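Long-range contacts in ABC transporter, substrate binding protein (Aeropyrum pernix, PDB 3EAF), which probably binds a small solute outside the membrane and delivers it to the other components of an ABC transporter for uptake: residues D12-T17 / D56-P61; T17-K22 / G206-S211; S104-A109 / P122-Q127; Y202-N207 / F227-V232; F235-P240 / Q285-V290. All blocks are in the same frame, centred on the assembly; numbering follows the deposited sequence.

From the N terminus, contact 1 joins the loop after strand 3-11 to the loop after strand 47-56, closing a loop of helix 18-38 and strands 40-41 and 47-56. Contact 2 starts from the same loop, sharing Thr17, and reaches helix 209-222 of the second lobe, so contacts 1 and 2 cross. Within its span contact 3 closes a short loop, joining residues after strand 101-104 to helix 124-139. Contact 4 shares Gly206 and Asn207 with contact 2 and pairs strands 202-205 and 227-230, closing the loop of helix 209-222. Contact 5 ties residues 235-240 to helix 288-304, closing the loop of strand 251-255 and helix 267-278; it touches contact 2 through Arg238 and contact 4 through Arg289.

Contact 1: residues D12-T17 / D56-P61; sequences DETGPT and DYAYNP
Asp56 takes hold of the 12-17 loop with both carboxylate oxygens. Its CG is anti to the backbone N (chi1 169°), which carries the group out to Glu13 and Thr14: Thr14 OG1 donates to the syn lone pair of Asp56 OD2 at 2.6 Å, and Glu13 N reaches Asp56 OD1 from above the carboxylate plane at 2.8 Å. Ala58 N meets that same OD1 from the opposite face, making an Asx turn and holding the group between two backbone N-H groups. Asp12 folds its own loop instead. Its OD1 accepts from Gly15 N, an Asx motif, while OD2 takes both Thr17 N and Thr17 OG1; OD1 also lies 3.2 Å from Ala58 CA, in the type I' turn 57-60. These bonds probably help Asp12 and Asp56 tolerate each other with their OD1 atoms 4.0 Å apart. Tyr59 supplies the apolar side: Thr17 CG2 makes a CH-pi contact 3.7 Å from the ring centroid, and Pro16 CD rests 3.7 Å from Tyr59 CB. Tyr59 OH binds a glycerol, and the Trp83 ring meets the Tyr59 ring. The contact thus joins two loops at the C-terminal ends of neighbouring parallel strands, 3-11 and 47-56, just ahead of helices 18-38 and 61-74.

Contact 2: residues T17-K22 / G206-S211; sequences TSDVGK and GNTISS
Three donors of the 206-211 segment converge on Asp19 OD2. Thr208 OG1 donates to the syn lone pair of Asp19 OD2 at 2.6 Å; Ser210 OG (2.7 Å) and Ser210 N (3.2 Å) reach the same Asp19 OD2 on its anti side, somewhat out of the carboxylate plane. OD2 is thereby gripped by a hydroxyl on one flank and by the hydroxyl and N-H of a single serine on the other. Its position depends on chi1 of 54°, which sets CG between the backbone N and the carbonyl carbon of Asp19 and turns OD2 across to the start of helix 209-222. That helix end would probably favour the negative charge. Around the polar centre the packing is lighter. The methyl Ile209 CG2 lies 3.7 Å from Asp19 OD2 and 3.9 Å from Val20 CG1, its side chain passing that of Val20 at a slant. Thr17 and Thr208 bring their methyls together, CG2 to CG2, at 3.8 Å, with the two side chains about perpendicular. Beyond them, Asp19 O accepts from Arg238 NH1. Helix 18-38 belongs to the lobe of strand 3-11 and helix 209-222 to that of strand 202-205, so the contact bridges the two lobes of a periplasmic-binding-protein fold.

Contact 3: residues S104-A109 / P122-Q127; sequences SASYSA and PDYSTQ
Tyr107 and Tyr124 meet where the chain leaves the first lobe of the periplasmic-binding-protein fold and starts helix 124-139, whose N-cap is Asp123. The tight part lies between these two tyrosines. Tyr107 turns its edge toward the face of Tyr124 in an offset edge-to-face pair, the centroids 5.7 Å apart and the planes at 62°. Chi1 of -46° sets CG of Tyr107 beside its backbone N and turns the ring edge to Tyr124. Separately, Tyr107 CB makes a CH-pi contact over the Tyr124 ring, 4.0 Å from the centroid. The backbone N of Tyr107 lies over a face of that ring as well, so main chain and side chain together pack on the aromatic group. Tyr124 N donates to Tyr107 O at 2.7 Å, and Asp123 CA makes a CA-H...O contact with the same Tyr107 O at 3.0 Å. At the far ends of the rings, Tyr107 OH is bonded to Gln292, and a glycerol lies close to the Tyr124 side chain. The looser side is around Ala109. There Ala109 CB rests 3.4 Å from Asp123 OD1, an oxygen already engaged in capping by Thr126 N from above its carboxylate plane. Beside that methyl a water fills in for direct bonding between the segments: it accepts from Ala109 N at 2.9 Å and lies 3.1 Å from Ser125 OG, which is also bonded to Thr381.

Contact 4: residues Y202-N207 / F227-V232; sequences YVWCGN and FLLTNV
Strands 202-205 and 227-230 run parallel, their short axes 4.7 Å apart at closest and inclined by 25°, in a ladder of three bonds: Val203 N to Phe227 O, Leu229 N to Val203 O and Cys205 N to Leu229 O. On one face Tyr202 and Phe227 lie side by side, with Tyr202 CE1 3.8 Å from Phe227 CD2. Further along, Leu229 CD2 meets the edge of the Trp204 indole, 3.8 Å from CE3. The other face carries Val203, Cys205 and Leu228, whose CD1 touches Val203 CG1 and Cys205 CB. Helix 209-222 links the strands in a beta-alpha-beta crossover and packs on this second face through Met219 and Cys212. Past the last bridge Asn231 N makes a weak bond to Cys205 O, and its side chain reinforces the pairing. Chi1 of 73° sets Asn231 CG between backbone N and carbonyl carbon, bringing Asn231 ND2 to donate to Cys205 O (3.0 Å) and Asn207 O (2.8 Å), both near the amide plane. Alanine in place of Asn231 would probably leave these carbonyls without their shared donor and let the 206-207 loop shift. Asn231 OD1 bonds Tyr154 OH, fixing the amide's rotation, while Asn231 CB sits 3.6 Å from Trp204 CH2.

Contact 5: residues F235-P240 / Q285-V290; sequences FDERSP and QINLRV
Asp236 OD2 receives three N-H groups from two arginines. Arg289 approaches side-on and gives two of its nitrogens to this one oxygen, NE at 2.7 Å and NH2 at 3.0 Å from Asp236 OD2, on the anti side and somewhat out of the carboxylate plane. Arg238 takes the syn side, with NH2 on Asp236 OD2 at 2.7 Å and NE on Asp236 OD1, almost coplanar with its own guanidinium. The Arg289 guanidinium is turned 72° from the carboxylate, across the more nearly coplanar pairing of Arg238. Asp236 OD1 also accepts from Arg238 N, a capping bond, and Asp236 forms a capping box with Ser239 in the turn that leads into the helix. Arg289 reaches over because its chain bends at chi2 (-42°); Leu288 CD2 covers one face of its guanidinium near the rim, 3.9 Å from Phe235 O. Glu237 makes the second polar link: a bend at chi2 (88°) brings its OE2 to Leu288 N at 2.9 Å, at the start of helix 288-304. Asn287 caps that helix through Val290 N, and its CB touches the Glu237 carboxylate. Outside the pair, Arg289 NH1 bonds Val232 O and Gln292. With an asparagine in place of Asp236, the two guanidiniums would probably be left close together without the negative charge they share. Loop 235-238 and helix 288-304 are thus held by a largely buried salt-bridge network, in which the two arginines probably favour the ionised form of Asp236, together with a carboxylate bond from Glu237 to the helix N terminus.

Contact 1: residues D12-T17 / D56-P61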
# COMPACT_ATOMS: atom_id res chain seq x y z
N ASP A 12 -5.35 -10.89 4.00
CA ASP A 12 -5.22 -11.14 5.42
C ASP A 12 -6.45 -10.60 6.15
O ASP A 12 -6.55 -9.40 6.41
CB ASP A 12 -3.94 -10.52 5.98
CG ASP A 12 -3.75 -10.80 7.46
OD1 ASP A 12 -4.58 -11.54 8.04
OD2 ASP A 12 -2.77 -10.29 8.05
N GLU A 13 -7.38 -11.49 6.46
CA GLU A 13 -8.61 -11.11 7.15
C GLU A 13 -8.61 -11.42 8.65
O GLU A 13 -9.45 -10.90 9.39
CB GLU A 13 -9.82 -11.78 6.49
CG GLU A 13 -10.13 -11.25 5.10
CD GLU A 13 -11.35 -11.91 4.49
OE1 GLU A 13 -11.63 -13.08 4.82
OE2 GLU A 13 -12.04 -11.25 3.67
N THR A 14 -7.67 -12.24 9.09
CA THR A 14 -7.69 -12.76 10.46
C THR A 14 -6.33 -12.69 11.16
O THR A 14 -6.25 -12.95 12.37
CB THR A 14 -8.20 -14.22 10.50
OG1 THR A 14 -7.46 -15.02 9.55
CG2 THR A 14 -9.70 -14.29 10.20
N GLY A 15 -5.29 -12.35 10.42
CA GLY A 15 -3.92 -12.31 10.96
C GLY A 15 -3.45 -10.96 11.47
O GLY A 15 -4.26 -10.06 11.71
N PRO A 16 -2.12 -10.80 11.64
CA PRO A 16 -1.54 -9.62 12.30
C PRO A 16 -1.62 -8.33 11.48
O PRO A 16 -1.35 -7.25 12.02
CB PRO A 16 -0.08 -10.03 12.52
CG PRO A 16 0.19 -10.98 11.40
CD PRO A 16 -1.08 -11.76 11.23
N THR A 17 -1.98 -8.43 10.20
CA THR A 17 -2.18 -7.25 9.37
C THR A 17 -3.64 -7.13 8.92
O THR A 17 -3.95 -6.39 7.98
CB THR A 17 -1.22 -7.19 8.15
OG1 THR A 17 -1.53 -8.24 7.22
CG2 THR A 17 0.27 -7.27 8.57
N ASP A 56 -8.07 -16.28 2.57
CA ASP A 56 -7.49 -15.61 3.73
C ASP A 56 -6.29 -16.41 4.23
O ASP A 56 -6.45 -17.49 4.82
CB ASP A 56 -8.54 -15.42 4.84
CG ASP A 56 -7.94 -14.96 6.17
OD1 ASP A 56 -6.89 -14.26 6.19
OD2 ASP A 56 -8.53 -15.28 7.21
N TYR A 57 -5.10 -15.88 4.01
CA TYR A 57 -3.87 -16.59 4.40
C TYR A 57 -3.30 -16.10 5.73
O TYR A 57 -2.29 -16.64 6.21
CB TYR A 57 -2.83 -16.54 3.28
CG TYR A 57 -1.95 -15.30 3.23
CD1 TYR A 57 -0.58 -15.39 3.45
CD2 TYR A 57 -2.49 -14.05 2.93
CE1 TYR A 57 0.24 -14.27 3.39
CE2 TYR A 57 -1.68 -12.91 2.87
CZ TYR A 57 -0.31 -13.03 3.10
OH TYR A 57 0.50 -11.92 3.03
N ALA A 58 -3.94 -15.09 6.32
CA ALA A 58 -3.59 -14.56 7.64
C ALA A 58 -2.11 -14.15 7.81
O ALA A 58 -1.54 -14.29 8.90
CB ALA A 58 -4.02 -15.55 8.76
N TYR A 59 -1.50 -13.66 6.72
CA TYR A 59 -0.10 -13.20 6.70
C TYR A 59 0.92 -14.33 6.90
O TYR A 59 2.11 -14.08 7.07
CB TYR A 59 0.13 -12.07 7.71
CG TYR A 59 1.11 -11.01 7.27
CD1 TYR A 59 0.84 -10.19 6.18
CD2 TYR A 59 2.31 -10.81 7.97
CE1 TYR A 59 1.73 -9.19 5.78
CE2 TYR A 59 3.21 -9.82 7.58
CZ TYR A 59 2.91 -9.02 6.49
OH TYR A 59 3.81 -8.05 6.11
N ASN A 60 0.43 -15.56 6.88
CA ASN A 60 1.25 -16.76 7.07
C ASN A 60 1.96 -17.14 5.76
O ASN A 60 1.29 -17.45 4.77
CB ASN A 60 0.35 -17.91 7.57
CG ASN A 60 1.12 -19.18 7.88
OD1 ASN A 60 2.08 -19.54 7.19
ND2 ASN A 60 0.67 -19.90 8.91
N PRO A 61 3.30 -17.09 5.75
CA PRO A 61 4.09 -17.34 4.53
C PRO A 61 4.01 -18.76 3.98
O PRO A 61 4.18 -18.96 2.77
CB PRO A 61 5.53 -17.01 4.95
CG PRO A 61 5.53 -17.09 6.42
CD PRO A 61 4.16 -16.76 6.90
O HOH W 1 -11.75 -15.27 7.30

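Contact 2: residues T17-K22 / G206-S211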
# COMPACT_ATOMS: atom_id res chain seq x y z
N THR A 17 -1.98 -8.43 10.20
CA THR A 17 -2.18 -7.25 9.37
C THR A 17 -3.64 -7.13 8.92
O THR A 17 -3.95 -6.39 7.98
CB THR A 17 -1.22 -7.19 8.15
OG1 THR A 17 -1.53 -8.24 7.22
CG2 THR A 17 0.27 -7.27 8.57
N SER A 18 -4.54 -7.83 9.61
CA SER A 18 -5.97 -7.74 9.31
C SER A 18 -6.59 -6.41 9.76
O SER A 18 -7.68 -6.05 9.31
CB SER A 18 -6.76 -8.94 9.86
OG SER A 18 -6.58 -9.09 11.26
N ASP A 19 -5.89 -5.68 10.64
CA ASP A 19 -6.28 -4.30 10.98
C ASP A 19 -6.49 -3.45 9.71
O ASP A 19 -7.41 -2.63 9.65
CB ASP A 19 -5.27 -3.64 11.95
CG ASP A 19 -3.81 -3.68 11.46
OD1 ASP A 19 -3.52 -4.20 10.35
OD2 ASP A 19 -2.92 -3.20 12.21
N VAL A 20 -5.65 -3.67 8.70
CA VAL A 20 -5.77 -2.99 7.40
C VAL A 20 -6.23 -3.95 6.28
O VAL A 20 -6.73 -3.51 5.24
CB VAL A 20 -4.44 -2.27 7.01
CG1 VAL A 20 -4.13 -1.13 7.97
CG2 VAL A 20 -3.25 -3.26 6.96
N GLY A 21 -6.06 -5.25 6.53
CA GLY A 21 -6.36 -6.29 5.55
C GLY A 21 -7.83 -6.54 5.27
O GLY A 21 -8.22 -6.84 4.14
N LYS A 22 -8.66 -6.43 6.31
CA LYS A 22 -10.11 -6.62 6.18
C LYS A 22 -10.72 -5.63 5.18
O LYS A 22 -11.44 -6.03 4.28
CB LYS A 22 -10.80 -6.48 7.53
CG LYS A 22 -10.60 -7.65 8.48
CD LYS A 22 -11.31 -7.36 9.81
CE LYS A 22 -11.07 -8.44 10.85
NZ LYS A 22 -11.92 -9.66 10.62
N GLY A 206 7.25 2.00 10.67
CA GLY A 206 7.08 1.16 9.49
C GLY A 206 6.07 0.03 9.58
O GLY A 206 5.99 -0.78 8.66
N ASN A 207 5.28 0.00 10.66
CA ASN A 207 4.31 -1.07 10.90
C ASN A 207 2.87 -0.66 10.53
O ASN A 207 2.64 0.46 10.08
CB ASN A 207 4.35 -1.50 12.38
CG ASN A 207 5.69 -2.08 12.81
OD1 ASN A 207 6.59 -2.29 11.99
ND2 ASN A 207 5.82 -2.33 14.10
N THR A 208 1.92 -1.58 10.73
CA THR A 208 0.51 -1.30 10.46
C THR A 208 -0.11 -0.44 11.56
O THR A 208 0.51 -0.23 12.61
CB THR A 208 -0.33 -2.60 10.28
OG1 THR A 208 -0.43 -3.29 11.53
CG2 THR A 208 0.32 -3.52 9.24
N ILE A 209 -1.33 0.03 11.32
CA ILE A 209 -2.01 1.00 12.19
C ILE A 209 -2.08 0.62 13.67
O ILE A 209 -2.08 1.50 14.53
CB ILE A 209 -3.44 1.37 11.64
CG1 ILE A 209 -4.03 2.57 12.39
CG2 ILE A 209 -4.38 0.14 11.63
CD1 ILE A 209 -5.26 3.19 11.73
N SER A 210 -2.14 -0.68 13.98
CA SER A 210 -2.27 -1.14 15.37
C SER A 210 -1.08 -0.71 16.23
O SER A 210 -1.27 -0.07 17.26
CB SER A 210 -2.45 -2.66 15.43
OG SER A 210 -3.67 -3.03 14.80
N SER A 211 0.12 -1.05 15.81
CA SER A 211 1.31 -0.66 16.58
C SER A 211 1.68 0.81 16.40
O SER A 211 2.14 1.44 17.35
CB SER A 211 2.49 -1.58 16.29
OG SER A 211 2.82 -1.58 14.91

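Contact 3: residues S104-A109 / P122-Q127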
# COMPACT_ATOMS: atom_id res chain seq x y z
N SER A 104 -0.14 -6.28 -5.95
CA SER A 104 -0.04 -6.48 -4.52
C SER A 104 -0.35 -5.25 -3.69
O SER A 104 -0.12 -4.12 -4.12
CB SER A 104 1.35 -7.01 -4.16
OG SER A 104 2.37 -6.15 -4.63
N ALA A 105 -0.87 -5.49 -2.50
CA ALA A 105 -0.92 -4.50 -1.45
C ALA A 105 0.49 -4.11 -0.98
O ALA A 105 0.71 -2.98 -0.56
CB ALA A 105 -1.72 -5.01 -0.29
N SER A 106 1.43 -5.05 -1.05
CA SER A 106 2.84 -4.72 -0.80
C SER A 106 3.32 -3.75 -1.87
O SER A 106 3.16 -4.01 -3.06
CB SER A 106 3.72 -5.96 -0.84
OG SER A 106 5.09 -5.57 -0.81
N TYR A 107 3.91 -2.64 -1.43
CA TYR A 107 4.53 -1.69 -2.35
C TYR A 107 6.06 -1.73 -2.25
O TYR A 107 6.72 -0.70 -2.40
CB TYR A 107 3.98 -0.27 -2.14
CG TYR A 107 2.46 -0.19 -2.03
CD1 TYR A 107 1.63 -0.76 -3.00
CD2 TYR A 107 1.87 0.48 -0.96
CE1 TYR A 107 0.23 -0.67 -2.90
CE2 TYR A 107 0.49 0.58 -0.85
CZ TYR A 107 -0.32 0.00 -1.81
OH TYR A 107 -1.68 0.10 -1.67
N SER A 108 6.63 -2.91 -2.00
CA SER A 108 8.09 -3.07 -1.89
C SER A 108 8.85 -2.68 -3.15
O SER A 108 8.51 -3.12 -4.26
CB SER A 108 8.45 -4.53 -1.54
OG SER A 108 9.86 -4.73 -1.65
N ALA A 109 9.92 -1.90 -2.97
CA ALA A 109 10.79 -1.49 -4.07
C ALA A 109 11.48 -2.67 -4.74
O ALA A 109 11.82 -2.61 -5.93
CB ALA A 109 11.82 -0.46 -3.59
N PRO A 122 3.70 4.52 -5.59
CA PRO A 122 5.16 4.47 -5.52
C PRO A 122 5.59 3.35 -4.57
O PRO A 122 4.81 2.94 -3.72
CB PRO A 122 5.55 5.83 -4.92
CG PRO A 122 4.32 6.70 -5.07
CD PRO A 122 3.16 5.76 -5.00
N ASP A 123 6.81 2.86 -4.71
CA ASP A 123 7.33 1.87 -3.78
C ASP A 123 7.41 2.49 -2.38
O ASP A 123 7.43 3.71 -2.25
CB ASP A 123 8.71 1.42 -4.22
CG ASP A 123 9.70 2.55 -4.19
OD1 ASP A 123 10.45 2.64 -3.20
OD2 ASP A 123 9.68 3.37 -5.12
N TYR A 124 7.50 1.63 -1.36
CA TYR A 124 7.59 2.05 0.04
C TYR A 124 8.70 3.06 0.36
O TYR A 124 8.54 3.91 1.24
CB TYR A 124 7.81 0.83 0.93
CG TYR A 124 6.59 0.00 1.25
CD1 TYR A 124 6.67 -1.39 1.28
CD2 TYR A 124 5.36 0.60 1.54
CE1 TYR A 124 5.56 -2.17 1.58
CE2 TYR A 124 4.23 -0.18 1.84
CZ TYR A 124 4.35 -1.57 1.86
OH TYR A 124 3.26 -2.36 2.16
N SER A 125 9.83 2.94 -0.33
CA SER A 125 10.99 3.79 -0.05
C SER A 125 10.77 5.22 -0.57
O SER A 125 10.96 6.19 0.17
CB SER A 125 12.26 3.16 -0.64
OG SER A 125 12.40 1.82 -0.21
N THR A 126 10.34 5.34 -1.83
CA THR A 126 9.95 6.61 -2.44
C THR A 126 8.83 7.29 -1.65
O THR A 126 8.86 8.50 -1.45
CB THR A 126 9.48 6.42 -3.89
OG1 THR A 126 10.50 5.74 -4.63
CG2 THR A 126 9.15 7.75 -4.55
N GLN A 127 7.84 6.50 -1.21
CA GLN A 127 6.79 6.99 -0.32
C GLN A 127 7.38 7.56 0.97
O GLN A 127 7.06 8.69 1.36
CB GLN A 127 5.77 5.87 -0.00
CG GLN A 127 4.84 5.52 -1.16
CD GLN A 127 3.70 4.59 -0.76
OE1 GLN A 127 3.44 3.58 -1.43
NE2 GLN A 127 3.00 4.94 0.31
O HOH W 2 10.56 -0.61 -0.44

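Contact 4: residues Y202-N207 / F227-V232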
# COMPACT_ATOMS: atom_id res chain seq x y z
N TYR A 202 11.57 13.93 15.06
CA TYR A 202 10.69 13.17 14.18
C TYR A 202 10.85 11.66 14.40
O TYR A 202 11.96 11.17 14.61
CB TYR A 202 10.97 13.50 12.71
CG TYR A 202 11.13 14.98 12.39
CD1 TYR A 202 10.06 15.87 12.54
CD2 TYR A 202 12.34 15.48 11.93
CE1 TYR A 202 10.21 17.24 12.24
CE2 TYR A 202 12.50 16.84 11.63
CZ TYR A 202 11.44 17.71 11.78
OH TYR A 202 11.62 19.05 11.48
N VAL A 203 9.72 10.96 14.36
CA VAL A 203 9.71 9.49 14.46
C VAL A 203 9.05 8.90 13.22
O VAL A 203 7.94 9.30 12.85
CB VAL A 203 8.97 8.99 15.73
CG1 VAL A 203 8.82 7.47 15.72
CG2 VAL A 203 9.70 9.45 17.00
N TRP A 204 9.75 7.97 12.56
CA TRP A 204 9.16 7.14 11.51
C TRP A 204 8.66 5.80 12.08
O TRP A 204 9.35 5.19 12.90
CB TRP A 204 10.18 6.89 10.39
CG TRP A 204 9.80 5.79 9.43
CD1 TRP A 204 10.26 4.49 9.43
CD2 TRP A 204 8.89 5.88 8.34
NE1 TRP A 204 9.69 3.79 8.40
CE2 TRP A 204 8.85 4.62 7.71
CE3 TRP A 204 8.10 6.92 7.82
CZ2 TRP A 204 8.04 4.36 6.59
CZ3 TRP A 204 7.31 6.67 6.71
CH2 TRP A 204 7.28 5.40 6.11
N CYS A 205 7.47 5.36 11.68
CA CYS A 205 7.03 4.01 12.03
C CYS A 205 6.66 3.20 10.78
O CYS A 205 5.87 3.63 9.96
CB CYS A 205 5.87 4.04 13.02
SG CYS A 205 5.46 2.39 13.65
N GLY A 206 7.25 2.00 10.67
CA GLY A 206 7.08 1.16 9.49
C GLY A 206 6.07 0.03 9.58
O GLY A 206 5.99 -0.78 8.66
N ASN A 207 5.28 0.00 10.66
CA ASN A 207 4.31 -1.07 10.90
C ASN A 207 2.87 -0.66 10.53
O ASN A 207 2.64 0.46 10.08
CB ASN A 207 4.35 -1.50 12.38
CG ASN A 207 5.69 -2.08 12.81
OD1 ASN A 207 6.59 -2.29 11.99
ND2 ASN A 207 5.82 -2.33 14.10
N PHE A 227 7.06 14.68 16.35
CA PHE A 227 6.09 14.34 15.31
C PHE A 227 6.25 12.87 14.92
O PHE A 227 7.37 12.37 14.82
CB PHE A 227 6.31 15.21 14.07
CG PHE A 227 5.92 16.65 14.25
CD1 PHE A 227 4.64 17.00 14.65
CD2 PHE A 227 6.83 17.67 13.98
CE1 PHE A 227 4.27 18.33 14.80
CE2 PHE A 227 6.46 19.01 14.12
CZ PHE A 227 5.18 19.34 14.54
N LEU A 228 5.13 12.19 14.70
CA LEU A 228 5.12 10.83 14.17
C LEU A 228 4.70 10.83 12.70
O LEU A 228 3.67 11.41 12.34
CB LEU A 228 4.21 9.92 14.99
CG LEU A 228 3.94 8.48 14.53
CD1 LEU A 228 5.20 7.63 14.39
CD2 LEU A 228 2.98 7.80 15.50
N LEU A 229 5.51 10.20 11.85
CA LEU A 229 5.13 9.96 10.46
C LEU A 229 5.02 8.46 10.24
O LEU A 229 5.94 7.71 10.58
CB LEU A 229 6.16 10.56 9.50
CG LEU A 229 5.96 10.31 7.99
CD1 LEU A 229 4.81 11.14 7.38
CD2 LEU A 229 7.25 10.55 7.22
N THR A 230 3.91 8.01 9.66
CA THR A 230 3.74 6.58 9.39
C THR A 230 3.67 6.30 7.90
O THR A 230 3.22 7.13 7.11
CB THR A 230 2.47 5.97 10.04
OG1 THR A 230 1.31 6.27 9.25
CG2 THR A 230 2.27 6.45 11.48
N ASN A 231 4.09 5.09 7.55
CA ASN A 231 3.82 4.54 6.24
C ASN A 231 2.32 4.44 6.01
O ASN A 231 1.53 4.57 6.95
CB ASN A 231 4.49 3.18 6.09
CG ASN A 231 3.80 2.10 6.89
OD1 ASN A 231 3.11 1.28 6.31
ND2 ASN A 231 3.99 2.10 8.21
N VAL A 232 1.93 4.21 4.75
CA VAL A 232 0.52 4.17 4.33
C VAL A 232 -0.38 3.23 5.15
O VAL A 232 -1.54 3.56 5.42
CB VAL A 232 0.39 3.91 2.79
CG1 VAL A 232 1.07 2.59 2.37
CG2 VAL A 232 -1.08 3.94 2.34

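Contact 5: residues F235-P240 / Q285-V290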
# COMPACT_ATOMS: atom_id res chain seq x y z
N PHE A 235 -1.71 4.44 9.24
CA PHE A 235 -2.51 5.64 9.48
C PHE A 235 -3.72 5.63 8.55
O PHE A 235 -3.58 5.38 7.35
CB PHE A 235 -1.66 6.88 9.19
CG PHE A 235 -2.27 8.19 9.65
CD1 PHE A 235 -1.95 8.71 10.90
CD2 PHE A 235 -3.13 8.92 8.81
CE1 PHE A 235 -2.48 9.93 11.32
CE2 PHE A 235 -3.67 10.14 9.23
CZ PHE A 235 -3.34 10.64 10.49
N ASP A 236 -4.90 5.86 9.12
CA ASP A 236 -6.13 6.05 8.33
C ASP A 236 -7.20 6.75 9.17
O ASP A 236 -6.87 7.37 10.19
CB ASP A 236 -6.64 4.73 7.68
CG ASP A 236 -7.01 3.65 8.70
OD1 ASP A 236 -7.75 3.93 9.66
OD2 ASP A 236 -6.56 2.48 8.52
N GLU A 237 -8.46 6.64 8.74
CA GLU A 237 -9.60 7.33 9.37
C GLU A 237 -9.78 7.01 10.86
O GLU A 237 -10.36 7.81 11.59
CB GLU A 237 -10.90 7.01 8.61
CG GLU A 237 -10.95 7.52 7.16
CD GLU A 237 -10.37 6.54 6.15
OE1 GLU A 237 -9.72 5.55 6.56
OE2 GLU A 237 -10.59 6.74 4.94
N ARG A 238 -9.26 5.85 11.29
CA ARG A 238 -9.37 5.40 12.69
C ARG A 238 -8.32 6.03 13.61
O ARG A 238 -8.45 5.97 14.83
CB ARG A 238 -9.24 3.88 12.77
CG ARG A 238 -10.42 3.12 12.18
CD ARG A 238 -10.08 1.65 11.99
NE ARG A 238 -9.02 1.47 10.98
CZ ARG A 238 -8.51 0.30 10.60
NH1 ARG A 238 -8.94 -0.84 11.14
NH2 ARG A 238 -7.57 0.26 9.67
N SER A 239 -7.29 6.63 13.01
CA SER A 239 -6.12 7.13 13.76
C SER A 239 -6.43 8.15 14.86
O SER A 239 -5.83 8.07 15.93
CB SER A 239 -5.04 7.66 12.80
OG SER A 239 -4.46 6.60 12.05
N PRO A 240 -7.35 9.11 14.62
CA PRO A 240 -7.69 10.03 15.72
C PRO A 240 -8.17 9.31 16.98
O PRO A 240 -7.76 9.64 18.09
CB PRO A 240 -8.83 10.88 15.14
CG PRO A 240 -8.67 10.79 13.65
CD PRO A 240 -8.09 9.43 13.38
N GLN A 285 -18.76 2.44 5.67
CA GLN A 285 -17.78 1.36 5.63
C GLN A 285 -16.73 1.58 4.55
O GLN A 285 -15.79 0.80 4.41
CB GLN A 285 -18.47 0.00 5.43
CG GLN A 285 -19.38 -0.39 6.58
CD GLN A 285 -19.81 -1.85 6.54
OE1 GLN A 285 -19.67 -2.53 5.51
NE2 GLN A 285 -20.34 -2.34 7.66
N ILE A 286 -16.89 2.65 3.78
CA ILE A 286 -15.96 2.96 2.69
C ILE A 286 -14.86 3.87 3.23
O ILE A 286 -15.11 5.00 3.66
CB ILE A 286 -16.69 3.61 1.48
CG1 ILE A 286 -17.83 2.70 0.99
CG2 ILE A 286 -15.70 3.96 0.35
CD1 ILE A 286 -17.39 1.31 0.51
N ASN A 287 -13.64 3.35 3.24
CA ASN A 287 -12.49 4.04 3.81
C ASN A 287 -11.26 3.83 2.93
O ASN A 287 -11.34 3.17 1.90
CB ASN A 287 -12.24 3.55 5.25
CG ASN A 287 -12.10 2.02 5.34
OD1 ASN A 287 -11.36 1.40 4.57
ND2 ASN A 287 -12.81 1.42 6.28
N LEU A 288 -10.12 4.39 3.34
CA LEU A 288 -8.86 4.24 2.60
C LEU A 288 -8.50 2.78 2.26
O LEU A 288 -8.04 2.48 1.16
CB LEU A 288 -7.72 4.90 3.37
CG LEU A 288 -6.30 4.62 2.86
CD1 LEU A 288 -6.08 5.28 1.49
CD2 LEU A 288 -5.26 5.08 3.87
N ARG A 289 -8.71 1.87 3.21
CA ARG A 289 -8.34 0.46 3.01
C ARG A 289 -9.18 -0.17 1.91
O ARG A 289 -8.67 -0.91 1.07
CB ARG A 289 -8.48 -0.34 4.32
CG ARG A 289 -7.70 0.24 5.52
CD ARG A 289 -6.31 0.72 5.11
NE ARG A 289 -5.63 1.43 6.20
CZ ARG A 289 -4.46 2.04 6.08
NH1 ARG A 289 -3.83 2.06 4.91
NH2 ARG A 289 -3.92 2.63 7.14
N VAL A 290 -10.47 0.16 1.91
CA VAL A 290 -11.39 -0.22 0.84
C VAL A 290 -10.91 0.32 -0.51
O VAL A 290 -10.90 -0.40 -1.51
CB VAL A 290 -12.84 0.23 1.15
CG1 VAL A 290 -13.80 -0.12 0.01
CG2 VAL A 290 -13.33 -0.41 2.46